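Local coordinates for protein acetylornithine aminotransferase (Aquifex aeolicus, PDB 2EH6) that transfers the amino group of N(2)-acetyl-L-ornithine to 2-oxoglutarate with pyridoxal 5'-phosphate as cofactor, a step of arginine biosynthesis, at residues E29-V34 with D365-V370; R317-G322 with L357-E362; G185-A190 with G348-F353; N40-A45 with V285-K290; K78-F83 with G87-A92. One frame throughout, in Å; residues are numbered along the deposited sequence.

Contact 1. Residues E29-V34 with D365-V370; sequences EYLDFV and DRAISV
Leu31 is the first residue of strand 29-32 to touch helix 361-374. Its CG stands anti to the backbone N (chi1 179°), and this carries the branch out to the helix. Leu31 CD2 does the touching: it lies 3.6 Å from Arg366 CB and 3.9 Å from the backbone N of Ala367. The other branch, CD1, lies in the plane of the Phe33 ring, at its edge. Asp32 turns to the other side of the strand. Asp32 OD1 accepts a hydrogen bond from Val34 N at 2.9 Å, an Asx turn just where the strand ends. Phe33 comes back to the helix and offers a ring face. Ala367 CB sits over that face, 3.7 Å from the centroid of the Phe33 ring and shifted toward the rim, in a CH-pi contact. Phe33 CZ is the ring atom nearest Ala367 CB, at 3.6 Å. Phe302 of helix 275-308 also meets the ring. A serine in place of Phe33 would probably leave the Ala367 methyl without its aromatic cover and open a gap beside Leu31. Across the contact the grip is apolar, made of methyls, one ring and the CB of Arg366. It should depend on close fit and exclusion of water.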
# COMPACT_ATOMS: atom_id res chain seq x y z
N GLU A 29 19.31 19.36 15.79
CA GLU A 29 18.78 18.19 16.48
C GLU A 29 17.36 18.40 16.98
O GLU A 29 17.04 19.46 17.51
CB GLU A 29 19.70 17.85 17.65
CG GLU A 29 19.36 16.57 18.39
CD GLU A 29 20.34 16.30 19.51
OE1 GLU A 29 20.31 17.05 20.51
OE2 GLU A 29 21.14 15.36 19.39
N TYR A 30 16.51 17.38 16.82
CA TYR A 30 15.12 17.46 17.27
C TYR A 30 14.69 16.23 18.06
O TYR A 30 14.96 15.10 17.66
CB TYR A 30 14.17 17.60 16.07
CG TYR A 30 14.45 18.76 15.15
CD1 TYR A 30 15.42 18.66 14.15
CD2 TYR A 30 13.72 19.94 15.25
CE1 TYR A 30 15.65 19.70 13.28
CE2 TYR A 30 13.95 20.99 14.38
CZ TYR A 30 14.91 20.87 13.39
OH TYR A 30 15.12 21.90 12.51
N LEU A 31 14.02 16.46 19.19
CA LEU A 31 13.50 15.37 20.02
C LEU A 31 12.20 15.00 19.30
O LEU A 31 11.33 15.85 19.11
CB LEU A 31 13.23 15.87 21.44
CG LEU A 31 12.66 14.92 22.51
CD1 LEU A 31 13.48 13.65 22.61
CD2 LEU A 31 12.64 15.64 23.85
N ASP A 32 12.08 13.75 18.90
CA ASP A 32 10.93 13.29 18.14
C ASP A 32 9.75 12.76 18.94
O ASP A 32 9.76 11.63 19.42
CB ASP A 32 11.39 12.24 17.13
CG ASP A 32 10.28 11.77 16.21
OD1 ASP A 32 9.21 12.41 16.18
OD2 ASP A 32 10.49 10.76 15.51
N PHE A 33 8.71 13.58 19.07
CA PHE A 33 7.51 13.18 19.79
C PHE A 33 6.34 12.96 18.84
O PHE A 33 5.18 13.09 19.23
CB PHE A 33 7.16 14.21 20.86
CG PHE A 33 7.73 13.87 22.21
CD1 PHE A 33 9.10 13.72 22.37
CD2 PHE A 33 6.89 13.67 23.30
CE1 PHE A 33 9.63 13.35 23.61
CE2 PHE A 33 7.41 13.30 24.54
CZ PHE A 33 8.79 13.14 24.69
N VAL A 34 6.66 12.62 17.60
CA VAL A 34 5.65 12.36 16.57
C VAL A 34 5.92 11.01 15.91
O VAL A 34 5.01 10.37 15.39
CB VAL A 34 5.65 13.47 15.49
CG1 VAL A 34 4.80 13.04 14.31
CG2 VAL A 34 5.11 14.77 16.07
N ASP A 365 10.66 14.78 30.23
CA ASP A 365 10.90 16.05 30.92
C ASP A 365 11.35 17.13 29.94
O ASP A 365 10.92 18.28 30.03
CB ASP A 365 11.95 15.88 32.02
CG ASP A 365 11.47 14.98 33.14
OD1 ASP A 365 10.24 14.95 33.38
OD2 ASP A 365 12.31 14.32 33.78
N ARG A 366 12.23 16.74 29.02
CA ARG A 366 12.75 17.66 28.02
C ARG A 366 11.60 18.25 27.22
O ARG A 366 11.52 19.47 27.03
CB ARG A 366 13.69 16.90 27.08
CG ARG A 366 14.88 16.26 27.77
CD ARG A 366 16.01 17.25 27.95
NE ARG A 366 16.52 17.70 26.65
CZ ARG A 366 17.47 18.61 26.49
NH1 ARG A 366 18.04 19.18 27.55
NH2 ARG A 366 17.86 18.96 25.27
N ALA A 367 10.71 17.38 26.74
CA ALA A 367 9.56 17.82 25.95
C ALA A 367 8.62 18.70 26.78
O ALA A 367 8.13 19.72 26.29
CB ALA A 367 8.81 16.62 25.41
N ILE A 368 8.38 18.30 28.02
CA ILE A 368 7.51 19.07 28.90
C ILE A 368 8.05 20.49 29.10
O ILE A 368 7.29 21.45 29.06
CB ILE A 368 7.36 18.38 30.27
CG1 ILE A 368 6.56 17.08 30.11
CG2 ILE A 368 6.67 19.32 31.26
CD1 ILE A 368 5.15 17.28 29.56
N SER A 369 9.36 20.61 29.30
CA SER A 369 9.97 21.91 29.49
C SER A 369 9.68 22.83 28.30
O SER A 369 9.28 23.98 28.48
CB SER A 369 11.49 21.76 29.67
OG SER A 369 12.09 22.99 30.01
N VAL A 370 9.88 22.31 27.10
CA VAL A 370 9.62 23.08 25.89
C VAL A 370 8.15 23.50 25.82
O VAL A 370 7.83 24.64 25.46
CB VAL A 370 9.96 22.27 24.63
CG1 VAL A 370 9.47 22.99 23.38
CG2 VAL A 370 11.47 22.05 24.55

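Contact 2. Residues R317-G322 with L357-E362; sequences RGLMLG and LIIQKE
Leu319 reaches across to Leu357 and Ile359 mainly with its CD1 methyl. Its CG stands anti to the carbonyl carbon (chi1 -73°), and the extended chi2 carries CD1 to both partners. Leu319 CD1 lies 3.6 Å from Ile359 CG2 and 3.9 Å from Leu357 CD2. The second methyl, Leu319 CD2, approaches Ile359 CG2 less closely, at 4.2 Å. Leu357 answers with CD2 alone, which also lies 4.2 Å from Leu319 CB. In Ile359 the short branch makes the contact. Its CG2 is wedged between the backbone N and the carbonyl carbon, because CG1 takes the place anti to the N (chi1 -162°). The longer CG1-CD1 arm thus leads away from Leu319, toward the Phe33 ring. All three side chains are buried, and Val295 of helix 275-308 adds to the packing on Leu319. Leu319 stands at the corner of a type II' beta turn from Arg317 to Met320, after Gly318. Paired backbone bonds between Arg317 and Met320, each 3.0 Å from N to O, close the turn. This is a beta hairpin with a two-residue loop, linking strands 313-317 and 320-324 at one margin of a mixed sheet, and its corner packs on the loop leading into helix 361-374.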
# COMPACT_ATOMS: atom_id res chain seq x y z
N ARG A 317 -4.17 7.45 26.05
CA ARG A 317 -3.75 6.38 26.93
C ARG A 317 -2.36 5.92 26.50
O ARG A 317 -2.03 5.97 25.32
CB ARG A 317 -4.76 5.23 26.81
CG ARG A 317 -4.53 4.05 27.72
CD ARG A 317 -5.48 2.92 27.33
NE ARG A 317 -6.88 3.24 27.58
CZ ARG A 317 -7.50 3.07 28.75
NH1 ARG A 317 -6.83 2.58 29.79
NH2 ARG A 317 -8.78 3.38 28.87
N GLY A 318 -1.55 5.48 27.47
CA GLY A 318 -0.20 5.03 27.15
C GLY A 318 0.63 6.14 26.54
O GLY A 318 0.80 7.20 27.14
N LEU A 319 1.16 5.90 25.34
CA LEU A 319 1.96 6.91 24.66
C LEU A 319 1.24 7.50 23.45
O LEU A 319 1.86 7.95 22.48
CB LEU A 319 3.33 6.35 24.25
CG LEU A 319 4.31 6.14 25.42
CD1 LEU A 319 5.63 5.58 24.93
CD2 LEU A 319 4.53 7.47 26.13
N MET A 320 -0.09 7.45 23.50
CA MET A 320 -0.92 8.05 22.47
C MET A 320 -1.68 9.11 23.26
O MET A 320 -2.77 8.86 23.77
CB MET A 320 -1.91 7.07 21.86
CG MET A 320 -2.67 7.70 20.69
SD MET A 320 -3.94 6.68 19.94
CE MET A 320 -2.96 5.49 19.16
N LEU A 321 -1.08 10.29 23.37
CA LEU A 321 -1.69 11.35 24.15
C LEU A 321 -1.98 12.61 23.36
O LEU A 321 -1.37 12.86 22.32
CB LEU A 321 -0.78 11.69 25.34
CG LEU A 321 -0.48 10.52 26.28
CD1 LEU A 321 0.64 10.89 27.24
CD2 LEU A 321 -1.74 10.15 27.05
N GLY A 322 -2.92 13.40 23.86
CA GLY A 322 -3.28 14.64 23.21
C GLY A 322 -3.58 15.72 24.22
O GLY A 322 -3.99 15.44 25.35
N LEU A 357 8.24 4.29 21.18
CA LEU A 357 7.90 3.55 22.39
C LEU A 357 9.09 3.33 23.33
O LEU A 357 8.92 2.88 24.46
CB LEU A 357 7.22 2.23 22.03
CG LEU A 357 5.97 2.40 21.14
CD1 LEU A 357 5.28 1.05 20.96
CD2 LEU A 357 5.00 3.42 21.76
N ILE A 358 10.30 3.66 22.87
CA ILE A 358 11.50 3.51 23.69
C ILE A 358 11.78 4.79 24.48
O ILE A 358 12.78 4.88 25.19
CB ILE A 358 12.74 3.21 22.83
CG1 ILE A 358 12.95 4.34 21.82
CG2 ILE A 358 12.59 1.86 22.14
CD1 ILE A 358 14.28 4.28 21.08
N ILE A 359 10.89 5.77 24.36
CA ILE A 359 11.07 7.04 25.05
C ILE A 359 11.21 6.84 26.57
O ILE A 359 10.58 5.96 27.15
CB ILE A 359 9.87 7.98 24.75
CG1 ILE A 359 10.24 9.42 25.08
CG2 ILE A 359 8.64 7.53 25.52
CD1 ILE A 359 11.13 10.07 24.04
N GLN A 360 12.05 7.65 27.20
CA GLN A 360 12.28 7.56 28.64
C GLN A 360 11.87 8.83 29.38
O GLN A 360 11.74 9.90 28.77
CB GLN A 360 13.75 7.25 28.92
CG GLN A 360 14.18 5.88 28.43
CD GLN A 360 15.65 5.60 28.69
OE1 GLN A 360 16.10 5.59 29.84
NE2 GLN A 360 16.41 5.38 27.62
N LYS A 361 11.69 8.72 30.69
CA LYS A 361 11.27 9.86 31.51
C LYS A 361 12.11 11.12 31.32
O LYS A 361 11.57 12.22 31.24
CB LYS A 361 11.25 9.47 32.99
CG LYS A 361 10.14 8.50 33.33
CD LYS A 361 10.03 8.25 34.82
CE LYS A 361 8.86 7.34 35.14
NZ LYS A 361 8.70 7.13 36.60
N GLU A 362 13.42 10.95 31.24
CA GLU A 362 14.33 12.08 31.05
C GLU A 362 13.94 12.83 29.77
O GLU A 362 13.99 14.06 29.73
CB GLU A 362 15.77 11.59 30.94
CG GLU A 362 16.79 12.69 30.71
CD GLU A 362 18.16 12.15 30.35
OE1 GLU A 362 18.30 11.56 29.25
OE2 GLU A 362 19.09 12.30 31.17

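Contact 3. Residues G185-A190 with G348-F353; sequences GGVNEA and GKVLRF
Val350 and Val187 bury the largest areas here, with Gly186 next. Val350 lays both methyls against the Gly186 peptide. Val350 CG1 lies 3.7 Å from Gly186 O, and Val350 CG2 lies 3.9 Å from the same oxygen and 4.0 Å from Gly186 CA. A CB on Gly186 would come to 3.6 Å from Val350 CG2, and the backbone angles themselves call for glycine. Gly186 O has a polar partner as well, a hydrogen bond from Lys315 NZ. Replacing Val350 by an alanine would probably open a gap over the Gly186 peptide and take away the methyl that Val187 CG2 packs on.

Val187 follows with its CG2, 4.2 Å from Val350 CG1 and 4.1 Å from Arg352 CG. Val187 and Asn188 both face Gln182, which makes a G1 beta bulge in the small hairpin of strands 181-182 and 188-189. The hairpin thus rests on strand 350-353 of the larger mixed sheet that holds strands 320-324 and 341-346.

Arg352 meets Val187 only with its aliphatic part. CG stands anti to the backbone N (chi1 174°), and the chain bends at chi3 farther out. Beyond that bend the guanidinium group is engaged elsewhere: NH2 bonds to Asn344 OD1, and NH1 makes a weak bond to Gln215 OE1. The Arg352 side chain comes within about 6 Å of the bound pyridoxal phosphate.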
# COMPACT_ATOMS: atom_id res chain seq x y z
N GLY A 185 -8.50 12.10 14.46
CA GLY A 185 -9.68 12.88 14.81
C GLY A 185 -9.59 13.72 16.06
O GLY A 185 -10.56 14.38 16.44
N GLY A 186 -8.44 13.70 16.73
CA GLY A 186 -8.28 14.50 17.94
C GLY A 186 -8.05 13.69 19.20
O GLY A 186 -8.31 14.18 20.31
N VAL A 187 -7.54 12.47 19.05
CA VAL A 187 -7.28 11.59 20.18
C VAL A 187 -8.56 11.47 21.00
O VAL A 187 -8.58 11.75 22.20
CB VAL A 187 -6.14 12.13 21.09
CG1 VAL A 187 -5.76 11.08 22.14
CG2 VAL A 187 -4.93 12.50 20.25
N ASN A 188 -9.64 11.07 20.34
CA ASN A 188 -10.94 10.90 20.98
C ASN A 188 -11.06 9.50 21.54
O ASN A 188 -10.87 8.52 20.82
CB ASN A 188 -12.06 11.17 19.98
CG ASN A 188 -11.93 12.53 19.32
OD1 ASN A 188 -11.67 13.53 19.98
ND2 ASN A 188 -12.12 12.57 18.00
N GLU A 189 -11.38 9.40 22.82
CA GLU A 189 -11.49 8.11 23.50
C GLU A 189 -12.90 7.54 23.57
O GLU A 189 -13.84 8.21 24.00
CB GLU A 189 -10.95 8.23 24.92
CG GLU A 189 -9.46 8.46 25.00
CD GLU A 189 -9.00 8.75 26.42
OE1 GLU A 189 -9.07 9.93 26.84
OE2 GLU A 189 -8.59 7.80 27.12
N ALA A 190 -13.05 6.29 23.15
CA ALA A 190 -14.33 5.60 23.22
C ALA A 190 -14.42 5.14 24.67
O ALA A 190 -13.48 4.53 25.18
CB ALA A 190 -14.34 4.40 22.28
N GLY A 348 -7.50 20.52 14.42
CA GLY A 348 -7.39 21.96 14.61
C GLY A 348 -6.82 22.46 15.92
O GLY A 348 -5.96 23.35 15.92
N LYS A 349 -7.28 21.92 17.04
CA LYS A 349 -6.82 22.39 18.34
C LYS A 349 -6.19 21.34 19.25
O LYS A 349 -5.86 21.63 20.40
CB LYS A 349 -7.99 23.04 19.09
CG LYS A 349 -8.66 24.17 18.32
CD LYS A 349 -9.90 24.67 19.06
CE LYS A 349 -10.64 25.73 18.25
NZ LYS A 349 -11.95 26.08 18.87
N VAL A 350 -6.01 20.13 18.75
CA VAL A 350 -5.43 19.08 19.57
C VAL A 350 -3.99 18.76 19.24
O VAL A 350 -3.67 18.33 18.13
CB VAL A 350 -6.24 17.76 19.46
CG1 VAL A 350 -5.63 16.69 20.35
CG2 VAL A 350 -7.70 18.01 19.86
N LEU A 351 -3.10 19.00 20.20
CA LEU A 351 -1.70 18.66 20.01
C LEU A 351 -1.64 17.17 20.28
O LEU A 351 -2.10 16.70 21.32
CB LEU A 351 -0.81 19.41 21.01
CG LEU A 351 -0.48 20.86 20.67
CD1 LEU A 351 0.32 21.48 21.81
CD2 LEU A 351 0.31 20.92 19.37
N ARG A 352 -1.10 16.41 19.33
CA ARG A 352 -1.01 14.97 19.47
C ARG A 352 0.45 14.59 19.68
O ARG A 352 1.34 15.10 19.00
CB ARG A 352 -1.57 14.28 18.21
CG ARG A 352 -1.38 12.78 18.18
CD ARG A 352 -2.09 12.14 16.99
NE ARG A 352 -1.83 12.84 15.73
CZ ARG A 352 -2.12 12.35 14.53
NH1 ARG A 352 -2.67 11.14 14.42
NH2 ARG A 352 -1.87 13.06 13.44
N PHE A 353 0.70 13.70 20.64
CA PHE A 353 2.05 13.25 20.95
C PHE A 353 2.16 11.75 20.69
O PHE A 353 1.39 10.97 21.25
CB PHE A 353 2.38 13.54 22.42
CG PHE A 353 2.07 14.95 22.84
CD1 PHE A 353 2.86 16.02 22.39
CD2 PHE A 353 0.97 15.22 23.65
CE1 PHE A 353 2.55 17.33 22.75
CE2 PHE A 353 0.66 16.53 24.01
CZ PHE A 353 1.45 17.59 23.56

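Contact 4. Residues N40-A45 with V285-K290; sequences NSLGHA and VDEVEK
Leu42 runs from its loop toward helix 275-308 and meets Glu287 and Val288 there. Its CB leaves the backbone in the direction of the helix. CG stands anti to the carbonyl carbon (chi1 -55°), and chi2 is extended, which sets the two methyls against the helix side by side. Leu42 CD1 lies 4.0 Å from Glu287 CB and 4.2 Å from Glu287 CG. Leu42 CD2 lies 4.1 Å from Glu287 CB and 4.4 Å from Val288 CG2. The side chains of Leu42 and Glu287 cross at about a right angle, with the leucine fork set against the aliphatic base of the glutamate. Val284 and Leu291 of the same helix also touch Leu42.

Glu287 gives only its carbons to Leu42. Its chain bends at chi2 (-60°), and the carboxylate turns away to polar partners. OE1 takes a hydrogen bond from Tyr46 OH, and OE2 forms a salt bridge with Lys48 NZ. Lys290 NZ makes a long salt bridge, 3.7 Å from Glu287 OE2.

A type I beta turn from Asn40 to Gly43 presents Leu42, closed by a 2.9 Å bond from Gly43 N to Asn40 O. Asn40 ND2 bonds to His62 O of the second subunit. The contact thus divides Glu287 by chemistry: its methylenes join an apolar patch with Leu42 and Val288, while its charge is met by lysines and a tyrosine hydroxyl.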
# COMPACT_ATOMS: atom_id res chain seq x y z
N ASN A 40 7.54 5.05 13.73
CA ASN A 40 8.85 4.66 14.23
C ASN A 40 8.77 4.22 15.69
O ASN A 40 9.32 4.86 16.58
CB ASN A 40 9.83 5.82 14.05
CG ASN A 40 9.92 6.27 12.60
OD1 ASN A 40 10.22 5.47 11.71
ND2 ASN A 40 9.66 7.54 12.36
N SER A 41 8.07 3.11 15.91
CA SER A 41 7.87 2.54 17.25
C SER A 41 9.14 2.36 18.07
O SER A 41 9.12 2.54 19.30
CB SER A 41 7.13 1.20 17.13
OG SER A 41 7.76 0.35 16.18
N LEU A 42 10.24 1.97 17.42
CA LEU A 42 11.51 1.77 18.11
C LEU A 42 12.52 2.89 17.84
O LEU A 42 13.73 2.71 18.02
CB LEU A 42 12.13 0.43 17.71
CG LEU A 42 11.24 -0.81 17.89
CD1 LEU A 42 12.00 -2.05 17.45
CD2 LEU A 42 10.82 -0.94 19.35
N GLY A 43 12.02 4.05 17.42
CA GLY A 43 12.91 5.16 17.13
C GLY A 43 13.69 4.91 15.86
O GLY A 43 13.31 4.07 15.04
N HIS A 44 14.80 5.63 15.69
CA HIS A 44 15.63 5.50 14.50
C HIS A 44 16.93 4.77 14.78
O HIS A 44 17.46 4.82 15.89
CB HIS A 44 15.94 6.89 13.94
CG HIS A 44 14.72 7.70 13.63
ND1 HIS A 44 14.04 7.59 12.44
CD2 HIS A 44 14.05 8.61 14.37
CE1 HIS A 44 12.99 8.40 12.46
NE2 HIS A 44 12.98 9.03 13.62
N ALA A 45 17.44 4.09 13.76
CA ALA A 45 18.70 3.36 13.86
C ALA A 45 18.72 2.41 15.05
O ALA A 45 19.77 2.20 15.67
CB ALA A 45 19.87 4.35 13.97
N VAL A 285 7.70 -6.67 16.93
CA VAL A 285 6.79 -7.38 17.82
C VAL A 285 7.51 -7.94 19.05
O VAL A 285 6.99 -7.83 20.16
CB VAL A 285 6.05 -8.50 17.06
CG1 VAL A 285 5.27 -9.36 18.04
CG2 VAL A 285 5.09 -7.86 16.05
N ASP A 286 8.69 -8.53 18.86
CA ASP A 286 9.42 -9.07 20.00
C ASP A 286 9.87 -7.97 20.94
O ASP A 286 9.73 -8.09 22.16
CB ASP A 286 10.66 -9.85 19.53
CG ASP A 286 10.30 -11.16 18.86
OD1 ASP A 286 9.16 -11.64 19.05
OD2 ASP A 286 11.16 -11.72 18.14
N GLU A 287 10.40 -6.88 20.39
CA GLU A 287 10.86 -5.77 21.21
C GLU A 287 9.73 -5.05 21.92
O GLU A 287 9.85 -4.69 23.09
CB GLU A 287 11.66 -4.78 20.36
CG GLU A 287 12.93 -5.37 19.77
CD GLU A 287 13.88 -5.86 20.84
OE1 GLU A 287 14.31 -5.04 21.67
OE2 GLU A 287 14.20 -7.07 20.85
N VAL A 288 8.64 -4.82 21.20
CA VAL A 288 7.50 -4.12 21.77
C VAL A 288 6.85 -4.83 22.95
O VAL A 288 6.50 -4.19 23.94
CB VAL A 288 6.41 -3.86 20.69
CG1 VAL A 288 5.10 -3.45 21.35
CG2 VAL A 288 6.88 -2.76 19.74
N GLU A 289 6.69 -6.14 22.88
CA GLU A 289 6.07 -6.83 23.99
C GLU A 289 6.92 -6.70 25.26
O GLU A 289 6.39 -6.73 26.36
CB GLU A 289 5.82 -8.30 23.65
CG GLU A 289 7.00 -9.05 23.12
CD GLU A 289 6.61 -10.42 22.58
OE1 GLU A 289 5.70 -10.47 21.73
OE2 GLU A 289 7.20 -11.43 23.02
N LYS A 290 8.23 -6.52 25.10
CA LYS A 290 9.12 -6.35 26.24
C LYS A 290 9.01 -4.92 26.79
O LYS A 290 9.34 -4.66 27.94
CB LYS A 290 10.57 -6.60 25.84
CG LYS A 290 10.86 -8.00 25.32
CD LYS A 290 12.31 -8.10 24.87
CE LYS A 290 12.60 -9.41 24.16
NZ LYS A 290 14.01 -9.47 23.68

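Contact 5. Residues K78-F83 with G87-A92; sequences KLVKHF and GKVFFA
Val80 overlaps the backbone of Gly87 and the side chain of Val89. This is a helix-to-strand packing: after helix 70-81 the chain turns back within a few residues, and strand 87-92 lies against that helix as the outermost strand, within this chain, of the large mixed sheet of the aminotransferase fold. CG1 of Val80 stands anti to the backbone N (chi1 179°) and lies 3.7 Å from Gly87 N. Val80 CG2 sits 3.7 Å from Gly87 O and 4.0 Å from Val89 CG2. The two valine side chains run antiparallel alongside each other. A CB on Gly87 would point at the helix side and come close to Phe83 CD2 (3.6 Å). Phe83 N bonds to Val80 O at 2.9 Å. The second subunit reaches the same region: its Tyr2 packs on Val80 and its Leu3 on Phe91. Farther along the strand, the Phe91 ring meets Leu79 CD1 obliquely, with Phe91 CE1 4.4 Å from that methyl. The same ring is held from within its own strand, where Val89 CG1 stands 3.7 Å above the plane of the Phe91 ring, over its centre.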
# COMPACT_ATOMS: atom_id res chain seq x y z
N LYS A 78 3.18 -14.74 15.75
CA LYS A 78 3.40 -13.82 16.86
C LYS A 78 2.22 -12.87 17.06
O LYS A 78 1.88 -12.53 18.19
CB LYS A 78 4.69 -13.02 16.64
CG LYS A 78 5.95 -13.87 16.68
CD LYS A 78 7.14 -13.11 16.12
CE LYS A 78 8.35 -14.01 15.95
NZ LYS A 78 8.87 -14.51 17.25
N LEU A 79 1.61 -12.44 15.96
CA LEU A 79 0.47 -11.54 16.05
C LEU A 79 -0.78 -12.26 16.57
O LEU A 79 -1.56 -11.70 17.33
CB LEU A 79 0.17 -10.91 14.69
CG LEU A 79 1.19 -9.91 14.13
CD1 LEU A 79 0.80 -9.51 12.72
CD2 LEU A 79 1.26 -8.69 15.04
N VAL A 80 -0.96 -13.51 16.15
CA VAL A 80 -2.12 -14.28 16.60
C VAL A 80 -1.99 -14.65 18.08
O VAL A 80 -2.99 -14.68 18.80
CB VAL A 80 -2.29 -15.56 15.75
CG1 VAL A 80 -3.49 -16.36 16.25
CG2 VAL A 80 -2.49 -15.19 14.28
N LYS A 81 -0.77 -14.91 18.52
CA LYS A 81 -0.52 -15.27 19.92
C LYS A 81 -1.09 -14.25 20.90
O LYS A 81 -1.51 -14.60 22.00
CB LYS A 81 0.99 -15.41 20.16
CG LYS A 81 1.35 -15.75 21.60
CD LYS A 81 2.85 -15.76 21.83
CE LYS A 81 3.46 -14.38 21.66
NZ LYS A 81 4.92 -14.39 21.97
N HIS A 82 -1.12 -12.98 20.50
CA HIS A 82 -1.64 -11.93 21.36
C HIS A 82 -3.12 -11.64 21.14
O HIS A 82 -3.72 -10.87 21.88
CB HIS A 82 -0.85 -10.64 21.19
CG HIS A 82 0.48 -10.64 21.88
ND1 HIS A 82 1.53 -11.43 21.48
CD2 HIS A 82 0.93 -9.92 22.94
CE1 HIS A 82 2.57 -11.20 22.26
NE2 HIS A 82 2.23 -10.29 23.15
N PHE A 83 -3.70 -12.25 20.11
CA PHE A 83 -5.12 -12.03 19.80
C PHE A 83 -5.96 -12.78 20.84
O PHE A 83 -5.50 -13.76 21.44
CB PHE A 83 -5.43 -12.52 18.39
CG PHE A 83 -6.70 -11.95 17.81
CD1 PHE A 83 -6.91 -10.57 17.76
CD2 PHE A 83 -7.68 -12.79 17.28
CE1 PHE A 83 -8.06 -10.04 17.21
CE2 PHE A 83 -8.84 -12.27 16.72
CZ PHE A 83 -9.04 -10.89 16.68
N GLY A 87 -6.97 -17.15 15.16
CA GLY A 87 -7.23 -16.36 13.97
C GLY A 87 -6.17 -16.51 12.90
O GLY A 87 -5.22 -17.28 13.04
N LYS A 88 -6.35 -15.78 11.81
CA LYS A 88 -5.41 -15.83 10.70
C LYS A 88 -5.07 -14.40 10.28
O LYS A 88 -5.77 -13.45 10.63
CB LYS A 88 -5.98 -16.62 9.52
CG LYS A 88 -6.14 -18.12 9.81
CD LYS A 88 -6.57 -18.88 8.56
CE LYS A 88 -6.66 -20.38 8.82
NZ LYS A 88 -5.40 -20.91 9.42
N VAL A 89 -4.01 -14.26 9.50
CA VAL A 89 -3.55 -12.94 9.08
C VAL A 89 -3.38 -12.82 7.57
O VAL A 89 -3.04 -13.79 6.89
CB VAL A 89 -2.17 -12.63 9.74
CG1 VAL A 89 -1.58 -11.32 9.18
CG2 VAL A 89 -2.32 -12.56 11.24
N PHE A 90 -3.63 -11.62 7.06
CA PHE A 90 -3.42 -11.32 5.64
C PHE A 90 -2.51 -10.10 5.67
O PHE A 90 -2.83 -9.12 6.34
CB PHE A 90 -4.70 -10.93 4.91
CG PHE A 90 -4.44 -10.28 3.58
CD1 PHE A 90 -3.98 -11.03 2.50
CD2 PHE A 90 -4.57 -8.89 3.42
CE1 PHE A 90 -3.63 -10.42 1.29
CE2 PHE A 90 -4.23 -8.27 2.22
CZ PHE A 90 -3.76 -9.03 1.15
N PHE A 91 -1.39 -10.16 4.96
CA PHE A 91 -0.44 -9.04 4.95
C PHE A 91 -0.62 -8.06 3.80
O PHE A 91 -0.71 -8.45 2.64
CB PHE A 91 0.99 -9.58 4.93
CG PHE A 91 1.42 -10.18 6.24
CD1 PHE A 91 1.68 -9.37 7.34
CD2 PHE A 91 1.54 -11.56 6.38
CE1 PHE A 91 2.06 -9.93 8.57
CE2 PHE A 91 1.92 -12.13 7.60
CZ PHE A 91 2.18 -11.31 8.70
N ALA A 92 -0.65 -6.77 4.14
CA ALA A 92 -0.80 -5.71 3.14
C ALA A 92 0.42 -4.78 3.26
O ALA A 92 1.42 -5.15 3.88
CB ALA A 92 -2.09 -4.94 3.39

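Overall arrangement
Contacts 1, 2 and 3 all reach the mixed sheet holding strands 29-32, 320-324 and 350-353. Contacts 1 and 2 also share helix 361-374, with centres about 11 Å apart. Contacts 2 and 3 are joined by a probable hydrogen bond, Leu321 O to Phe353 N. Contact 4 links loop 40-45 to helix 275-308, and touches contact 2 through Ser41 and Leu357. Contact 5 lies at the other sheet, about 34 Å from contact 1 between centres, across the middle of the chain. Contact 4 touches it too, including a long, weak ion pair between Asp286 and Lys78. Contact 4 thus connects the two sheet regions, and contacts 4 and 5 also reach the second subunit of the homodimer. Contact 1 joins chain positions near both ends.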